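Local structure of alpha-1,4-endofucoidanase (Mariniflexile fucanivorans, 6DLH) at residues L566-L577 / D597-S608; T673-T684 / W693-D703. The protein hydrolyses fucoidan from within the chain as a retaining family GH107 glycoside hydrolase, and carries calcium-binding immunoglobulin-like domains behind its catalytic domain. All coordinates share one frame; numbering follows the deposited sequence.

Contact 1. Residues L566-L577 / D597-S608; sequences LTITKTSGPDWL and DAGENSFTFNVS
Leu577 and Phe603 form the apolar centre of this contact, in an immunoglobulin-like beta sandwich where strand 567-572 forms the edge of a four-stranded sheet and pairs antiparallel with strand 599-608. Leu577 CD2 stands over the middle of the Phe603 ring, 3.7 Å from its centroid. The same methyl meets the rim of Phe605, one face of which lies under Lys570 CA, off centre; Leu589 of strand 586-590 also packs on Leu577 and Phe605. Pro574 CD presses on Phe603 CE2, and Phe603 turns its edge to the Trp576 indole in an offset edge-to-face pair, planes at 82°.

Outside this cluster the backbones bond in register at Thr567 with Ser608 and at Thr569 with Asn606. A beta bulge then shifts the pairing by one residue: Thr571 N and Ser572 O both bond to Thr604, through its O and N respectively. With OG1 anti to the carbonyl carbon (chi1 -59°), Thr604 brings its hydroxyl to Ser572 OG at 2.9 Å. Lys570 stretches out fully and its NZ reaches the loop after the strand, bonding to Leu577 O and lying very close to Pro574 O.

At the polar end, Asn601 ND2 bonds to Asp597 O, which fixes the amide's rotation. Its OD1 accepts Trp576 NE1 at 3.1 Å, an almost straight bond (170°) that lies in the indole plane but comes from above the plane of the amide carbonyl.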
loop_
_atom_site.group_PDB
_atom_site.type_symbol
_atom_site.label_atom_id
_atom_site.label_comp_id
_atom_site.label_asym_id
_atom_site.label_seq_id
_atom_site.Cartn_x
_atom_site.Cartn_y
_atom_site.Cartn_z
ATOM N N LEU A 566 10.117 -20.748 4.382
ATOM C CA LEU A 566 11.488 -20.490 4.796
ATOM C C LEU A 566 11.531 -19.578 6.015
ATOM O O LEU A 566 10.670 -18.718 6.186
ATOM C CB LEU A 566 12.266 -19.857 3.635
ATOM C CG LEU A 566 12.327 -20.675 2.346
ATOM C CD1 LEU A 566 13.145 -19.951 1.289
ATOM C CD2 LEU A 566 12.896 -22.066 2.606
ATOM N N THR A 567 12.571 -19.771 6.834
ATOM C CA THR A 567 12.886 -18.928 7.976
ATOM C C THR A 567 14.318 -18.421 7.824
ATOM O O THR A 567 15.221 -19.194 7.503
ATOM C CB THR A 567 12.762 -19.714 9.288
ATOM O OG1 THR A 567 11.486 -20.357 9.294
ATOM C CG2 THR A 567 12.951 -18.861 10.526
ATOM N N ILE A 568 14.502 -17.116 8.066
ATOM C CA ILE A 568 15.812 -16.490 8.066
ATOM C C ILE A 568 16.163 -16.112 9.497
ATOM O O ILE A 568 15.314 -15.621 10.237
ATOM C CB ILE A 568 15.846 -15.261 7.135
ATOM C CG1 ILE A 568 15.509 -15.642 5.692
ATOM C CG2 ILE A 568 17.186 -14.540 7.234
ATOM C CD1 ILE A 568 15.350 -14.458 4.785
ATOM N N THR A 569 17.428 -16.346 9.855
ATOM C CA THR A 569 17.963 -16.042 11.169
ATOM C C THR A 569 19.298 -15.333 10.985
ATOM O O THR A 569 20.080 -15.692 10.104
ATOM C CB THR A 569 18.215 -17.329 11.970
ATOM O OG1 THR A 569 17.076 -18.178 11.843
ATOM C CG2 THR A 569 18.514 -17.077 13.434
ATOM N N LYS A 570 19.528 -14.316 11.817
ATOM C CA LYS A 570 20.855 -13.764 12.006
ATOM C C LYS A 570 21.576 -14.660 13.009
ATOM O O LYS A 570 21.059 -14.887 14.102
ATOM C CB LYS A 570 20.729 -12.332 12.532
ATOM C CG LYS A 570 22.010 -11.691 13.050
ATOM C CD LYS A 570 21.785 -10.273 13.522
ATOM C CE LYS A 570 22.996 -9.668 14.191
ATOM N NZ LYS A 570 22.676 -8.381 14.849
ATOM N N THR A 571 22.759 -15.167 12.626
ATOM C CA THR A 571 23.467 -16.129 13.460
ATOM C C THR A 571 24.743 -15.540 14.067
ATOM O O THR A 571 25.262 -16.083 15.036
ATOM C CB THR A 571 23.656 -17.495 12.777
ATOM O OG1 THR A 571 24.444 -17.331 11.598
ATOM C CG2 THR A 571 22.358 -18.198 12.439
ATOM N N SER A 572 25.240 -14.426 13.523
ATOM C CA SER A 572 26.422 -13.796 14.095
ATOM C C SER A 572 26.583 -12.381 13.553
ATOM O O SER A 572 25.970 -12.039 12.546
ATOM C CB SER A 572 27.658 -14.614 13.820
ATOM O OG SER A 572 28.012 -14.528 12.447
ATOM N N GLY A 573 27.444 -11.593 14.215
ATOM C CA GLY A 573 27.766 -10.237 13.793
ATOM C C GLY A 573 27.340 -9.213 14.842
ATOM O O GLY A 573 26.752 -9.594 15.851
ATOM N N PRO A 574 27.616 -7.901 14.638
ATOM C CA PRO A 574 27.230 -6.851 15.589
ATOM C C PRO A 574 25.735 -6.784 15.905
ATOM O O PRO A 574 24.904 -7.181 15.090
ATOM C CB PRO A 574 27.643 -5.555 14.876
ATOM C CG PRO A 574 28.767 -5.983 13.960
ATOM C CD PRO A 574 28.353 -7.359 13.483
ATOM N N ASP A 575 25.414 -6.249 17.090
ATOM C CA ASP A 575 24.084 -6.348 17.676
ATOM C C ASP A 575 23.081 -5.446 16.955
ATOM O O ASP A 575 21.896 -5.770 16.912
ATOM C CB ASP A 575 24.101 -6.033 19.177
ATOM C CG ASP A 575 24.956 -6.975 20.010
ATOM O OD1 ASP A 575 24.572 -8.158 20.145
ATOM O OD2 ASP A 575 25.997 -6.516 20.529
ATOM N N TRP A 576 23.558 -4.323 16.397
ATOM C CA TRP A 576 22.704 -3.240 15.926
ATOM C C TRP A 576 21.723 -3.689 14.843
ATOM O O TRP A 576 20.612 -3.171 14.772
ATOM C CB TRP A 576 23.524 -2.024 15.479
ATOM C CG TRP A 576 24.266 -2.208 14.189
ATOM C CD1 TRP A 576 25.580 -2.542 14.045
ATOM C CD2 TRP A 576 23.750 -2.046 12.854
ATOM N NE1 TRP A 576 25.917 -2.602 12.719
ATOM C CE2 TRP A 576 24.816 -2.305 11.963
ATOM C CE3 TRP A 576 22.498 -1.710 12.320
ATOM C CZ2 TRP A 576 24.665 -2.240 10.578
ATOM C CZ3 TRP A 576 22.346 -1.655 10.951
ATOM C CH2 TRP A 576 23.417 -1.910 10.093
ATOM N N LEU A 577 22.142 -4.624 13.985
ATOM C CA LEU A 577 21.305 -5.066 12.881
ATOM C C LEU A 577 20.133 -5.890 13.418
ATOM O O LEU A 577 20.324 -6.844 14.170
ATOM C CB LEU A 577 22.153 -5.846 11.869
ATOM C CG LEU A 577 21.459 -6.199 10.550
ATOM C CD1 LEU A 577 21.162 -4.955 9.722
ATOM C CD2 LEU A 577 22.283 -7.194 9.745
ATOM N N ASP A 597 30.153 1.592 15.209
ATOM C CA ASP A 597 29.927 0.527 14.242
ATOM C C ASP A 597 30.545 0.878 12.888
ATOM O O ASP A 597 30.431 0.099 11.942
ATOM C CB ASP A 597 28.445 0.155 14.132
ATOM C CG ASP A 597 27.850 -0.408 15.411
ATOM O OD1 ASP A 597 28.327 -1.468 15.865
ATOM O OD2 ASP A 597 26.909 0.217 15.945
ATOM N N ALA A 598 31.225 2.029 12.819
ATOM C CA ALA A 598 31.807 2.550 11.589
ATOM C C ALA A 598 32.703 1.511 10.914
ATOM O O ALA A 598 33.357 0.712 11.588
ATOM C CB ALA A 598 32.567 3.818 11.882
ATOM N N GLY A 599 32.717 1.534 9.572
ATOM C CA GLY A 599 33.527 0.631 8.768
ATOM C C GLY A 599 32.759 -0.619 8.337
ATOM O O GLY A 599 31.535 -0.675 8.461
ATOM N N GLU A 600 33.503 -1.624 7.855
ATOM C CA GLU A 600 32.944 -2.835 7.273
ATOM C C GLU A 600 32.377 -3.736 8.371
ATOM O O GLU A 600 33.114 -4.207 9.234
ATOM C CB GLU A 600 34.007 -3.554 6.437
ATOM N N ASN A 601 31.058 -3.966 8.322
ATOM C CA ASN A 601 30.374 -4.853 9.251
ATOM C C ASN A 601 30.037 -6.167 8.547
ATOM O O ASN A 601 29.609 -6.170 7.392
ATOM C CB ASN A 601 29.098 -4.230 9.823
ATOM C CG ASN A 601 29.340 -3.084 10.782
ATOM O OD1 ASN A 601 28.838 -3.101 11.903
ATOM N ND2 ASN A 601 30.086 -2.080 10.349
ATOM N N SER A 602 30.209 -7.276 9.273
ATOM C CA SER A 602 30.038 -8.611 8.725
ATOM C C SER A 602 29.028 -9.391 9.568
ATOM O O SER A 602 28.992 -9.237 10.787
ATOM C CB SER A 602 31.373 -9.310 8.661
ATOM O OG SER A 602 31.392 -10.273 7.623
ATOM N N PHE A 603 28.206 -10.223 8.904
ATOM C CA PHE A 603 27.106 -10.923 9.550
ATOM C C PHE A 603 26.891 -12.279 8.882
ATOM O O PHE A 603 27.111 -12.424 7.677
ATOM C CB PHE A 603 25.803 -10.125 9.412
ATOM C CG PHE A 603 25.859 -8.683 9.856
ATOM C CD1 PHE A 603 26.204 -7.674 8.966
ATOM C CD2 PHE A 603 25.554 -8.330 11.163
ATOM C CE1 PHE A 603 26.253 -6.349 9.379
ATOM C CE2 PHE A 603 25.606 -7.004 11.574
ATOM C CZ PHE A 603 25.958 -6.016 10.682
ATOM N N THR A 604 26.428 -13.262 9.664
ATOM C CA THR A 604 26.009 -14.535 9.098
ATOM C C THR A 604 24.483 -14.618 9.101
ATOM O O THR A 604 23.849 -14.266 10.092
ATOM C CB THR A 604 26.648 -15.732 9.820
ATOM O OG1 THR A 604 28.067 -15.613 9.723
ATOM C CG2 THR A 604 26.236 -17.072 9.245
ATOM N N PHE A 605 23.916 -15.113 7.990
ATOM C CA PHE A 605 22.480 -15.310 7.878
ATOM C C PHE A 605 22.164 -16.742 7.443
ATOM O O PHE A 605 22.717 -17.248 6.465
ATOM C CB PHE A 605 21.848 -14.215 7.009
ATOM C CG PHE A 605 21.593 -12.922 7.744
ATOM C CD1 PHE A 605 22.602 -11.978 7.906
ATOM C CD2 PHE A 605 20.348 -12.652 8.300
ATOM C CE1 PHE A 605 22.371 -10.797 8.597
ATOM C CE2 PHE A 605 20.118 -11.468 8.989
ATOM C CZ PHE A 605 21.133 -10.547 9.144
ATOM N N ASN A 606 21.272 -17.395 8.194
ATOM C CA ASN A 606 20.815 -18.734 7.855
ATOM C C ASN A 606 19.445 -18.644 7.186
ATOM O O ASN A 606 18.590 -17.892 7.639
ATOM C CB ASN A 606 20.765 -19.657 9.078
ATOM C CG ASN A 606 20.364 -21.075 8.725
ATOM O OD1 ASN A 606 21.197 -21.881 8.305
ATOM N ND2 ASN A 606 19.090 -21.392 8.886
ATOM N N VAL A 607 19.255 -19.415 6.111
ATOM C CA VAL A 607 17.944 -19.644 5.529
ATOM C C VAL A 607 17.640 -21.137 5.639
ATOM O O VAL A 607 18.444 -21.958 5.200
ATOM C CB VAL A 607 17.855 -19.137 4.073
ATOM C CG1 VAL A 607 18.853 -19.828 3.154
ATOM C CG2 VAL A 607 16.445 -19.248 3.508
ATOM N N SER A 608 16.476 -21.472 6.219
ATOM C CA SER A 608 16.116 -22.856 6.490
ATOM C C SER A 608 14.727 -23.168 5.936
ATOM O O SER A 608 13.896 -22.269 5.817
ATOM C CB SER A 608 16.193 -23.136 7.967
ATOM O OG SER A 608 15.463 -24.312 8.283
HETATM O O HOH W 1 26.029 -3.438 17.310
#

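Contact 2. Residues T673-T684 / W693-D703; sequences TITKTSGPDWLT and WKLSGTPINSD
Trp693 opens the contact by laying its indole against the backbone of strand 674-678: Ile674 N sits over one face, offset toward its rim, while Ile674 CD1 reaches back to Trp693 CG at 4.2 Å. In this immunoglobulin-like domain, 673-684 runs from the edge strand of one sheet through a type I turn at 680-683 to the edge of the other, where strand 692-697 lies beside it. Leu695 CB meets Leu683 CD1 at 3.8 Å between the sheets, with Phe711 and Phe709 of strand 705-713 packed on Leu695 and Leu683 respectively. Ser696 and Thr684 form an antiparallel hydrogen-bonded pair, Thr684 N to Ser696 O (3.1 Å) and Ser696 N to Thr684 O, and one water links Ser696 O to Thr684 OG1. Gly697 brings its CA to 3.4 Å from Trp682 O, where a CB would clash; a second water joins that carbonyl to Thr698 N. Pro699 CB stands over the centre of the six-membered ring of Trp682, 3.8 Å from the centroid, with Leu683 CB on the opposite face; Trp682 CG, between backbone N and carbonyl carbon (chi1 65°), puts the indole there. Asp703 closes the segment: OD2 accepts Ile700 N and lies 3.5 Å from Trp682 CD1, its carboxylate 24° from the ring plane. Trp682 NE1 bonds to Asn707 OD1. An alanine here is likely to leave Pro699 without its ring face and Asn707 OD1 without this donor. The chemistry implies a joint made largely by aliphatic and backbone groups packed on indole faces, with one hydrogen-bonded backbone pair and two water bridges between the segments.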
loop_
_atom_site.group_PDB
_atom_site.type_symbol
_atom_site.label_atom_id
_atom_site.label_comp_id
_atom_site.label_asym_id
_atom_site.label_seq_id
_atom_site.Cartn_x
_atom_site.Cartn_y
_atom_site.Cartn_z
ATOM N N THR A 673 29.789 13.319 28.155
ATOM C CA THR A 673 29.291 14.189 29.208
ATOM C C THR A 673 29.434 15.636 28.741
ATOM O O THR A 673 30.445 15.993 28.148
ATOM C CB THR A 673 30.018 13.930 30.538
ATOM O OG1 THR A 673 29.953 12.538 30.856
ATOM C CG2 THR A 673 29.463 14.734 31.694
ATOM N N ILE A 674 28.390 16.440 28.967
ATOM C CA ILE A 674 28.453 17.878 28.755
ATOM C C ILE A 674 28.318 18.564 30.115
ATOM O O ILE A 674 27.342 18.369 30.840
ATOM C CB ILE A 674 27.415 18.366 27.718
ATOM C CG1 ILE A 674 27.528 17.598 26.398
ATOM C CG2 ILE A 674 27.526 19.870 27.498
ATOM C CD1 ILE A 674 26.607 18.090 25.305
ATOM N N THR A 675 29.354 19.331 30.466
ATOM C CA THR A 675 29.361 20.156 31.662
ATOM C C THR A 675 29.469 21.617 31.233
ATOM O O THR A 675 30.061 21.928 30.204
ATOM C CB THR A 675 30.490 19.736 32.612
ATOM O OG1 THR A 675 31.700 19.875 31.869
ATOM C CG2 THR A 675 30.362 18.308 33.099
ATOM N N LYS A 676 28.842 22.501 32.010
ATOM C CA LYS A 676 28.931 23.928 31.762
ATOM C C LYS A 676 30.235 24.418 32.380
ATOM O O LYS A 676 30.634 23.930 33.438
ATOM C CB LYS A 676 27.738 24.650 32.389
ATOM C CG LYS A 676 27.585 26.116 32.010
ATOM C CD LYS A 676 26.585 26.816 32.903
ATOM C CE LYS A 676 26.239 28.216 32.444
ATOM N NZ LYS A 676 25.243 28.829 33.352
ATOM N N THR A 677 30.878 25.382 31.703
ATOM C CA THR A 677 32.160 25.908 32.140
ATOM C C THR A 677 32.118 27.430 32.311
ATOM O O THR A 677 32.937 27.967 33.054
ATOM C CB THR A 677 33.321 25.386 31.279
ATOM O OG1 THR A 677 33.058 25.761 29.927
ATOM C CG2 THR A 677 33.542 23.891 31.404
ATOM N N SER A 678 31.178 28.122 31.647
ATOM C CA SER A 678 31.003 29.551 31.887
ATOM C C SER A 678 29.724 30.086 31.243
ATOM O O SER A 678 29.095 29.395 30.443
ATOM C CB SER A 678 32.209 30.349 31.450
ATOM O OG SER A 678 32.209 30.540 30.045
ATOM N N GLY A 679 29.365 31.326 31.620
ATOM C CA GLY A 679 28.272 32.099 31.046
ATOM C C GLY A 679 27.135 32.316 32.046
ATOM O O GLY A 679 27.085 31.639 33.072
ATOM N N PRO A 680 26.174 33.232 31.761
ATOM C CA PRO A 680 25.065 33.540 32.676
ATOM C C PRO A 680 24.383 32.357 33.369
ATOM O O PRO A 680 24.267 31.269 32.802
ATOM C CB PRO A 680 24.060 34.249 31.757
ATOM C CG PRO A 680 24.948 34.976 30.767
ATOM C CD PRO A 680 26.114 34.037 30.529
ATOM N N ASP A 681 23.897 32.619 34.592
ATOM C CA ASP A 681 23.481 31.605 35.551
ATOM C C ASP A 681 22.132 30.989 35.182
ATOM O O ASP A 681 21.810 29.900 35.657
ATOM C CB ASP A 681 23.373 32.184 36.965
ATOM C CG ASP A 681 24.675 32.174 37.745
ATOM O OD1 ASP A 681 25.637 31.519 37.283
ATOM O OD2 ASP A 681 24.714 32.818 38.815
ATOM N N TRP A 682 21.346 31.690 34.356
ATOM C CA TRP A 682 19.971 31.276 34.119
ATOM C C TRP A 682 19.875 29.960 33.344
ATOM O O TRP A 682 18.909 29.223 33.534
ATOM C CB TRP A 682 19.127 32.396 33.495
ATOM C CG TRP A 682 19.535 32.825 32.120
ATOM C CD1 TRP A 682 20.362 33.860 31.796
ATOM C CD2 TRP A 682 19.093 32.261 30.872
ATOM N NE1 TRP A 682 20.479 33.970 30.438
ATOM C CE2 TRP A 682 19.711 33.005 29.842
ATOM C CE3 TRP A 682 18.243 31.204 30.522
ATOM C CZ2 TRP A 682 19.509 32.720 28.492
ATOM C CZ3 TRP A 682 18.042 30.925 29.188
ATOM C CH2 TRP A 682 18.668 31.672 28.189
ATOM N N LEU A 683 20.870 29.665 32.491
ATOM C CA LEU A 683 20.824 28.500 31.618
ATOM C C LEU A 683 21.677 27.369 32.196
ATOM O O LEU A 683 22.878 27.532 32.409
ATOM C CB LEU A 683 21.294 28.912 30.216
ATOM C CG LEU A 683 21.352 27.805 29.157
ATOM C CD1 LEU A 683 20.057 27.727 28.357
ATOM C CD2 LEU A 683 22.523 28.024 28.214
ATOM N N THR A 684 21.044 26.219 32.457
ATOM C CA THR A 684 21.776 25.024 32.853
ATOM C C THR A 684 21.541 23.916 31.827
ATOM O O THR A 684 20.822 24.109 30.852
ATOM C CB THR A 684 21.445 24.578 34.285
ATOM O OG1 THR A 684 20.057 24.248 34.384
ATOM C CG2 THR A 684 21.821 25.602 35.337
ATOM N N TRP A 693 20.848 16.200 25.418
ATOM C CA TRP A 693 21.005 17.029 26.606
ATOM C C TRP A 693 20.149 18.284 26.453
ATOM O O TRP A 693 20.181 18.929 25.405
ATOM C CB TRP A 693 22.487 17.382 26.827
ATOM C CG TRP A 693 23.359 16.208 27.156
ATOM C CD1 TRP A 693 23.703 15.183 26.321
ATOM C CD2 TRP A 693 24.009 15.929 28.413
ATOM N NE1 TRP A 693 24.508 14.284 26.968
ATOM C CE2 TRP A 693 24.715 14.715 28.254
ATOM C CE3 TRP A 693 24.065 16.581 29.652
ATOM C CZ2 TRP A 693 25.457 14.144 29.287
ATOM C CZ3 TRP A 693 24.792 16.012 30.676
ATOM C CH2 TRP A 693 25.479 14.809 30.493
ATOM N N LYS A 694 19.383 18.626 27.499
ATOM C CA LYS A 694 18.460 19.751 27.415
ATOM C C LYS A 694 19.022 20.982 28.126
ATOM O O LYS A 694 19.373 20.933 29.307
ATOM C CB LYS A 694 17.066 19.389 27.945
ATOM C CG LYS A 694 16.022 20.496 27.824
ATOM C CD LYS A 694 14.613 20.079 28.199
ATOM C CE LYS A 694 14.362 20.026 29.692
ATOM N NZ LYS A 694 13.031 19.449 29.995
ATOM N N LEU A 695 19.084 22.086 27.376
ATOM C CA LEU A 695 19.383 23.403 27.907
ATOM C C LEU A 695 18.068 24.073 28.284
ATOM O O LEU A 695 17.199 24.258 27.432
ATOM C CB LEU A 695 20.096 24.219 26.826
ATOM C CG LEU A 695 21.478 23.713 26.414
ATOM C CD1 LEU A 695 21.880 24.282 25.062
ATOM C CD2 LEU A 695 22.515 24.059 27.472
ATOM N N SER A 696 17.931 24.437 29.563
ATOM C CA SER A 696 16.710 25.082 30.013
ATOM C C SER A 696 17.004 26.181 31.031
ATOM O O SER A 696 18.119 26.300 31.540
ATOM C CB SER A 696 15.730 24.073 30.544
ATOM O OG SER A 696 16.339 23.250 31.523
ATOM N N GLY A 697 15.969 26.975 31.309
ATOM C CA GLY A 697 16.026 28.067 32.261
ATOM C C GLY A 697 15.133 29.209 31.796
ATOM O O GLY A 697 14.668 29.204 30.659
ATOM N N THR A 698 14.910 30.184 32.680
ATOM C CA THR A 698 14.066 31.317 32.339
ATOM C C THR A 698 14.896 32.596 32.366
ATOM O O THR A 698 15.395 32.991 33.416
ATOM C CB THR A 698 12.809 31.370 33.220
ATOM O OG1 THR A 698 12.209 30.074 33.175
ATOM C CG2 THR A 698 11.813 32.410 32.758
ATOM N N PRO A 699 15.082 33.269 31.209
ATOM C CA PRO A 699 15.768 34.558 31.177
ATOM C C PRO A 699 14.781 35.662 31.537
ATOM O O PRO A 699 13.584 35.522 31.298
ATOM C CB PRO A 699 16.192 34.664 29.704
ATOM C CG PRO A 699 15.090 33.946 28.949
ATOM C CD PRO A 699 14.658 32.822 29.870
ATOM N N ILE A 700 15.299 36.738 32.140
ATOM C CA ILE A 700 14.543 37.962 32.359
ATOM C C ILE A 700 15.125 39.039 31.442
ATOM O O ILE A 700 16.160 38.814 30.815
ATOM C CB ILE A 700 14.536 38.363 33.852
ATOM C CG1 ILE A 700 15.947 38.565 34.418
ATOM C CG2 ILE A 700 13.734 37.356 34.671
ATOM C CD1 ILE A 700 15.989 39.192 35.799
ATOM N N ASN A 701 14.449 40.196 31.371
ATOM C CA ASN A 701 14.806 41.276 30.460
ATOM C C ASN A 701 16.223 41.790 30.720
ATOM O O ASN A 701 16.902 42.223 29.792
ATOM C CB ASN A 701 13.797 42.424 30.506
ATOM C CG ASN A 701 12.474 42.059 29.864
ATOM O OD1 ASN A 701 12.135 40.883 29.758
ATOM N ND2 ASN A 701 11.719 43.056 29.433
ATOM N N SER A 702 16.667 41.744 31.981
ATOM C CA SER A 702 18.018 42.174 32.311
ATOM C C SER A 702 19.062 41.329 31.574
ATOM O O SER A 702 20.242 41.674 31.581
ATOM C CB SER A 702 18.249 42.168 33.799
ATOM O OG SER A 702 18.452 40.846 34.276
ATOM N N ASP A 703 18.616 40.239 30.927
ATOM C CA ASP A 703 19.491 39.324 30.213
ATOM C C ASP A 703 19.427 39.575 28.701
ATOM O O ASP A 703 19.946 38.775 27.921
ATOM C CB ASP A 703 19.169 37.864 30.554
ATOM C CG ASP A 703 19.343 37.478 32.016
ATOM O OD1 ASP A 703 20.330 37.933 32.641
ATOM O OD2 ASP A 703 18.490 36.714 32.523
HETATM O O HOH W 2 16.418 29.968 35.096
HETATM O O HOH W 3 18.320 26.413 34.533
#

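Contacts 1 and 2 lie in successive immunoglobulin-like domains, their centres about 44 Å apart and their nearest atoms about 17 Å. Ranges 566-577 and 673-684 are matching elements, each an edge strand followed by a loop with a lysine bound to its carbonyls and a tryptophan, but paired with different neighbours. Contact 1 follows a strand within one sheet, so a ladder of backbone bonds dominates and it buries 931 Å². Contact 2 packs residues of one sheet on the other, with one bridge inside the second sheet; it buries 581 Å² and relies on indole faces. In both, phenylalanine, leucine and isoleucine are mostly buried, and threonines and serines lie mainly at the surface; Trp682 is partly exposed.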